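PDB 4YHC: sterol regulatory element-binding protein cleavage-activating protein from Schizosaccharomyces pombe, which escorts the membrane-bound transcription factor sre1 to its processing when sterol or oxygen runs low, this chain being the WD40 domain of the escort. Local coordinates for residues N122-P127 against N187-L192; V299-Y304 against H347-A352. The protein carries 9 engineered substitutions. All blocks are in the same frame, centred on the assembly; numbering follows the deposited sequence.

Contact 1: residues N122-P127 against N187-L192; sequences NVFWMP and NRIASL. Engineered in segment 187-192: Ser191 (natural residue Cys).
Apolar packing between Met126 and Ile189 fills the gap between two strands whose axes pass 8.5 Å apart, too far for backbone pairing. CD1 of Ile189 is the shared point: Met126 SD sits 3.4 Å from it, and Phe124 CD2 comes within 3.9 Å, the ring meeting the methyl obliquely. Ile189 CG1 stands anti to its own carbonyl carbon (chi1 -53°), which swings CD1 toward the other strand. The thioether of Met126 bends at chi3 (89°), laying CE beside the carbonyl O of Arg188, 3.3 Å away, and against CB of Asn187. The one hydrogen bond across the contact runs from Asn187 ND2 to Pro127 O (2.9 Å, 158° at the hydrogen), with the acceptor in the plane of the amide. A leucine in place of Asn187 would probably leave Pro127 O without this donor and the two blades without their polar tie at this end. Arg188 turns its guanidinium elsewhere, to a salt bridge with Asp234. Strand 121-127 opens the sheet of predicted repeat WD 3 and strand 187-193 is second in that of WD 4, so the contact joins successive blades of the propeller through side chains, with backbone carbonyls taking part, in a greasy seam closed at one end by a single amide.

Contact 2: residues V299-Y304 against H347-A352; sequences VLYYYY and HEVEDA
Tyr301 and His347 pair through two backbone hydrogen bonds, each residue giving its N-H to the other's carbonyl. Tyr301 N reaches His347 O at 2.8 Å, tilted 20° from the carbonyl plane, while His347 N meets Tyr301 O at 2.9 Å within the carbonyl plane of Tyr301. Further along, Val349 N donates to Val299 O over 3.0 Å in a nearly straight bond (169° at the hydrogen). Between Val299 N and Val349 O a water intervenes, accepting from the former; its link to Val349 O is short enough to be taken with caution. His347 O also receives a CA-H...O contact from Leu300 CA and lies in the plane of the Tyr301 ring, at its edge. That ring, with CG anti to its carbonyl carbon (chi1 -63°), extends along the face shared with His347 and Val349, so that CE1 touches Val349 CG2 at 3.6 Å. Its hydroxyl is hydrogen-bonded to Ser355. On the other face Leu300 and Glu348 lie side by side, Leu300 CD1 against Glu348 CB at 3.7 Å. The antiparallel strands 299-304 and 344-349 are neighbours in one sheet: strand 281-292 pairs with the far edge of 299-304 through backbone bonds such as Leu300 with Phe291, strand 363-374 of the next sheet brings Ile364 against Tyr301 and His347, and Tyr415 of strand 406-416 in that same sheet stacks on the histidine.

Contacts 1 and 2 lie on opposite sides of the chain's centre, their centres 29 Å apart, and share no strand. Both are partly buried, but contact 1 lies nearer the chain's centre and has no exposed residue among those that touch, whereas contact 2 includes the exposed Glu348. The chemistry follows the place in the fold. Contact 1 joins two separate sheets, so apolar side chains do most of the work; contact 2 lies within one sheet, where backbone donors and acceptors dominate and a water lies between the strands where they part. Buried areas are nonetheless similar, 272 and 292 Å². In sequence, contact 1 closes before contact 2 opens.

Contact 1: residues N122-P127 against N187-L192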
# COMPACT_ATOMS: atom_id res chain seq x y z
N ASN A 122 11.83 -8.13 3.32
CA ASN A 122 10.74 -7.19 3.55
C ASN A 122 10.92 -6.62 4.93
O ASN A 122 11.21 -7.40 5.84
CB ASN A 122 9.44 -7.93 3.43
CG ASN A 122 8.27 -7.01 3.25
OD1 ASN A 122 8.43 -5.82 2.95
ND2 ASN A 122 7.06 -7.55 3.43
N VAL A 123 10.82 -5.28 5.10
CA VAL A 123 11.00 -4.63 6.40
C VAL A 123 9.81 -3.81 6.83
O VAL A 123 9.27 -3.14 6.01
CB VAL A 123 12.21 -3.69 6.34
CG1 VAL A 123 12.34 -2.99 7.68
CG2 VAL A 123 13.47 -4.46 6.03
N PHE A 124 9.41 -3.85 8.10
CA PHE A 124 8.21 -3.17 8.58
C PHE A 124 8.55 -2.57 9.90
O PHE A 124 9.18 -3.23 10.69
CB PHE A 124 7.08 -4.15 9.02
CG PHE A 124 6.86 -5.26 8.11
CD1 PHE A 124 6.35 -5.03 6.89
CD2 PHE A 124 7.14 -6.55 8.51
CE1 PHE A 124 6.12 -6.06 6.03
CE2 PHE A 124 6.94 -7.59 7.66
CZ PHE A 124 6.43 -7.35 6.41
N TRP A 125 8.08 -1.36 10.14
CA TRP A 125 8.09 -0.74 11.47
C TRP A 125 6.77 -0.98 12.20
O TRP A 125 5.69 -0.81 11.62
CB TRP A 125 8.19 0.76 11.29
CG TRP A 125 9.51 1.29 10.76
CD1 TRP A 125 10.02 1.09 9.54
CD2 TRP A 125 10.38 2.18 11.41
NE1 TRP A 125 11.15 1.81 9.37
CE2 TRP A 125 11.39 2.50 10.52
CE3 TRP A 125 10.37 2.79 12.66
CZ2 TRP A 125 12.47 3.37 10.85
CZ3 TRP A 125 11.40 3.70 12.98
CH2 TRP A 125 12.44 3.95 12.10
N MET A 126 6.84 -1.33 13.47
CA MET A 126 5.62 -1.42 14.24
C MET A 126 5.77 -0.65 15.56
O MET A 126 6.81 -0.70 16.17
CB MET A 126 5.26 -2.87 14.50
CG MET A 126 5.21 -3.71 13.18
SD MET A 126 4.73 -5.39 13.50
CE MET A 126 3.00 -5.18 13.36
N PRO A 127 4.72 0.02 15.99
CA PRO A 127 4.82 0.82 17.21
C PRO A 127 5.06 -0.09 18.39
O PRO A 127 4.47 -1.13 18.44
CB PRO A 127 3.45 1.51 17.33
CG PRO A 127 2.51 0.72 16.44
CD PRO A 127 3.36 -0.00 15.41
N ASN A 187 0.24 -6.30 17.73
CA ASN A 187 1.12 -6.29 16.57
C ASN A 187 1.23 -7.68 16.03
O ASN A 187 1.39 -8.61 16.78
CB ASN A 187 2.48 -5.77 16.94
CG ASN A 187 2.45 -4.30 17.25
OD1 ASN A 187 1.48 -3.59 16.90
ND2 ASN A 187 3.58 -3.78 17.78
N ARG A 188 1.06 -7.83 14.73
CA ARG A 188 1.06 -9.14 14.09
C ARG A 188 1.89 -9.13 12.85
O ARG A 188 1.99 -8.11 12.18
CB ARG A 188 -0.35 -9.53 13.74
CG ARG A 188 -1.36 -9.46 14.84
CD ARG A 188 -2.65 -10.15 14.42
NE ARG A 188 -3.84 -9.69 15.15
CZ ARG A 188 -4.25 -10.15 16.35
NH1 ARG A 188 -5.31 -9.65 16.96
NH2 ARG A 188 -3.57 -11.09 16.96
N ILE A 189 2.59 -10.23 12.59
CA ILE A 189 3.28 -10.43 11.32
C ILE A 189 2.76 -11.69 10.68
O ILE A 189 2.83 -12.79 11.29
CB ILE A 189 4.79 -10.61 11.53
CG1 ILE A 189 5.35 -9.47 12.35
CG2 ILE A 189 5.50 -10.71 10.20
CD1 ILE A 189 5.44 -8.16 11.59
N ALA A 190 2.29 -11.57 9.44
CA ALA A 190 1.63 -12.70 8.75
C ALA A 190 2.46 -13.05 7.54
O ALA A 190 2.88 -12.14 6.82
CB ALA A 190 0.22 -12.31 8.33
N SER A 191 2.68 -14.35 7.31
CA SER A 191 3.52 -14.83 6.22
C SER A 191 2.86 -15.98 5.45
O SER A 191 2.39 -16.94 5.99
CB SER A 191 4.90 -15.25 6.75
OG SER A 191 5.43 -14.28 7.65
N LEU A 192 2.82 -15.85 4.16
CA LEU A 192 2.30 -16.90 3.29
C LEU A 192 3.53 -17.63 2.82
O LEU A 192 4.45 -16.99 2.26
CB LEU A 192 1.54 -16.31 2.10
CG LEU A 192 1.15 -17.32 0.97
CD1 LEU A 192 0.25 -18.39 1.56
CD2 LEU A 192 0.43 -16.58 -0.12

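Contact 2: residues V299-Y304 against H347-A352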
# COMPACT_ATOMS: atom_id res chain seq x y z
N VAL A 299 -5.51 -6.74 -15.54
CA VAL A 299 -5.77 -6.16 -14.18
C VAL A 299 -7.27 -5.89 -14.03
O VAL A 299 -7.91 -5.27 -14.84
CB VAL A 299 -4.89 -4.93 -13.92
CG1 VAL A 299 -5.16 -4.26 -12.51
CG2 VAL A 299 -3.42 -5.32 -14.08
N LEU A 300 -7.81 -6.38 -12.94
CA LEU A 300 -9.20 -6.24 -12.62
C LEU A 300 -9.47 -5.55 -11.25
O LEU A 300 -8.74 -5.70 -10.31
CB LEU A 300 -9.88 -7.60 -12.62
CG LEU A 300 -10.32 -8.40 -13.84
CD1 LEU A 300 -11.56 -7.83 -14.43
CD2 LEU A 300 -9.26 -8.46 -14.88
N TYR A 301 -10.58 -4.83 -11.20
CA TYR A 301 -11.06 -4.13 -9.99
C TYR A 301 -12.47 -4.56 -9.72
O TYR A 301 -13.34 -4.47 -10.58
CB TYR A 301 -10.99 -2.62 -10.16
CG TYR A 301 -9.59 -2.13 -10.35
CD1 TYR A 301 -8.99 -2.13 -11.61
CD2 TYR A 301 -8.87 -1.63 -9.25
CE1 TYR A 301 -7.69 -1.67 -11.78
CE2 TYR A 301 -7.58 -1.18 -9.41
CZ TYR A 301 -7.00 -1.17 -10.68
OH TYR A 301 -5.72 -0.78 -10.77
N TYR A 302 -12.67 -5.21 -8.56
CA TYR A 302 -13.98 -5.58 -8.12
C TYR A 302 -14.35 -4.64 -6.98
O TYR A 302 -13.55 -4.46 -6.02
CB TYR A 302 -13.96 -7.00 -7.59
CG TYR A 302 -14.04 -8.09 -8.62
CD1 TYR A 302 -13.18 -8.14 -9.69
CD2 TYR A 302 -14.96 -9.12 -8.47
CE1 TYR A 302 -13.22 -9.17 -10.61
CE2 TYR A 302 -15.04 -10.16 -9.40
CZ TYR A 302 -14.16 -10.17 -10.46
OH TYR A 302 -14.20 -11.20 -11.29
N TYR A 303 -15.49 -4.01 -7.14
CA TYR A 303 -16.06 -3.06 -6.19
C TYR A 303 -17.38 -3.60 -5.65
O TYR A 303 -18.32 -3.97 -6.45
CB TYR A 303 -16.29 -1.72 -6.90
CG TYR A 303 -17.02 -0.71 -6.06
CD1 TYR A 303 -16.34 0.08 -5.09
CD2 TYR A 303 -18.39 -0.51 -6.21
CE1 TYR A 303 -17.02 1.02 -4.31
CE2 TYR A 303 -19.08 0.43 -5.46
CZ TYR A 303 -18.37 1.20 -4.52
OH TYR A 303 -19.06 2.09 -3.76
N TYR A 304 -17.48 -3.67 -4.33
CA TYR A 304 -18.68 -4.14 -3.66
C TYR A 304 -19.30 -3.03 -2.82
O TYR A 304 -18.63 -2.42 -2.01
CB TYR A 304 -18.37 -5.32 -2.74
CG TYR A 304 -17.63 -6.47 -3.39
CD1 TYR A 304 -16.25 -6.50 -3.42
CD2 TYR A 304 -18.32 -7.53 -3.95
CE1 TYR A 304 -15.57 -7.55 -4.00
CE2 TYR A 304 -17.65 -8.59 -4.53
CZ TYR A 304 -16.28 -8.59 -4.56
OH TYR A 304 -15.60 -9.64 -5.13
N HIS A 347 -14.33 -3.80 -13.19
CA HIS A 347 -13.74 -2.95 -14.18
C HIS A 347 -12.43 -3.61 -14.56
O HIS A 347 -11.54 -3.83 -13.69
CB HIS A 347 -13.49 -1.57 -13.57
CG HIS A 347 -12.91 -0.57 -14.51
ND1 HIS A 347 -13.65 0.04 -15.50
CD2 HIS A 347 -11.64 -0.13 -14.67
CE1 HIS A 347 -12.86 0.81 -16.23
NE2 HIS A 347 -11.64 0.72 -15.75
N GLU A 348 -12.28 -3.89 -15.86
CA GLU A 348 -11.10 -4.51 -16.39
C GLU A 348 -10.29 -3.48 -17.12
O GLU A 348 -10.84 -2.72 -17.86
CB GLU A 348 -11.52 -5.61 -17.40
CG GLU A 348 -10.35 -6.22 -18.19
CD GLU A 348 -10.84 -7.50 -18.96
OE1 GLU A 348 -10.14 -8.49 -19.07
OE2 GLU A 348 -12.00 -7.57 -19.38
N VAL A 349 -8.99 -3.46 -16.92
CA VAL A 349 -8.13 -2.48 -17.55
C VAL A 349 -7.31 -3.12 -18.72
O VAL A 349 -6.71 -4.20 -18.56
CB VAL A 349 -7.08 -1.95 -16.51
CG1 VAL A 349 -6.08 -1.03 -17.18
CG2 VAL A 349 -7.77 -1.28 -15.36
N GLU A 350 -7.18 -2.37 -19.81
CA GLU A 350 -6.31 -2.75 -20.96
C GLU A 350 -4.84 -2.73 -20.57
O GLU A 350 -4.39 -1.92 -19.75
CB GLU A 350 -6.55 -1.88 -22.19
CG GLU A 350 -6.13 -0.42 -22.04
CD GLU A 350 -6.34 0.37 -23.33
OE1 GLU A 350 -6.38 -0.26 -24.41
OE2 GLU A 350 -6.46 1.62 -23.28
N ASP A 351 -4.11 -3.67 -21.13
CA ASP A 351 -2.71 -3.86 -20.80
C ASP A 351 -1.88 -2.58 -20.99
O ASP A 351 -0.91 -2.32 -20.25
CB ASP A 351 -2.13 -4.96 -21.70
CG ASP A 351 -1.47 -6.04 -20.90
OD1 ASP A 351 -0.27 -5.84 -20.57
OD2 ASP A 351 -2.16 -7.04 -20.57
N ALA A 352 -2.29 -1.78 -21.97
CA ALA A 352 -1.55 -0.59 -22.32
C ALA A 352 -1.46 0.34 -21.10
O ALA A 352 -0.48 1.07 -21.00
CB ALA A 352 -2.18 0.12 -23.51
O HOH W 1 -4.53 -5.05 -17.67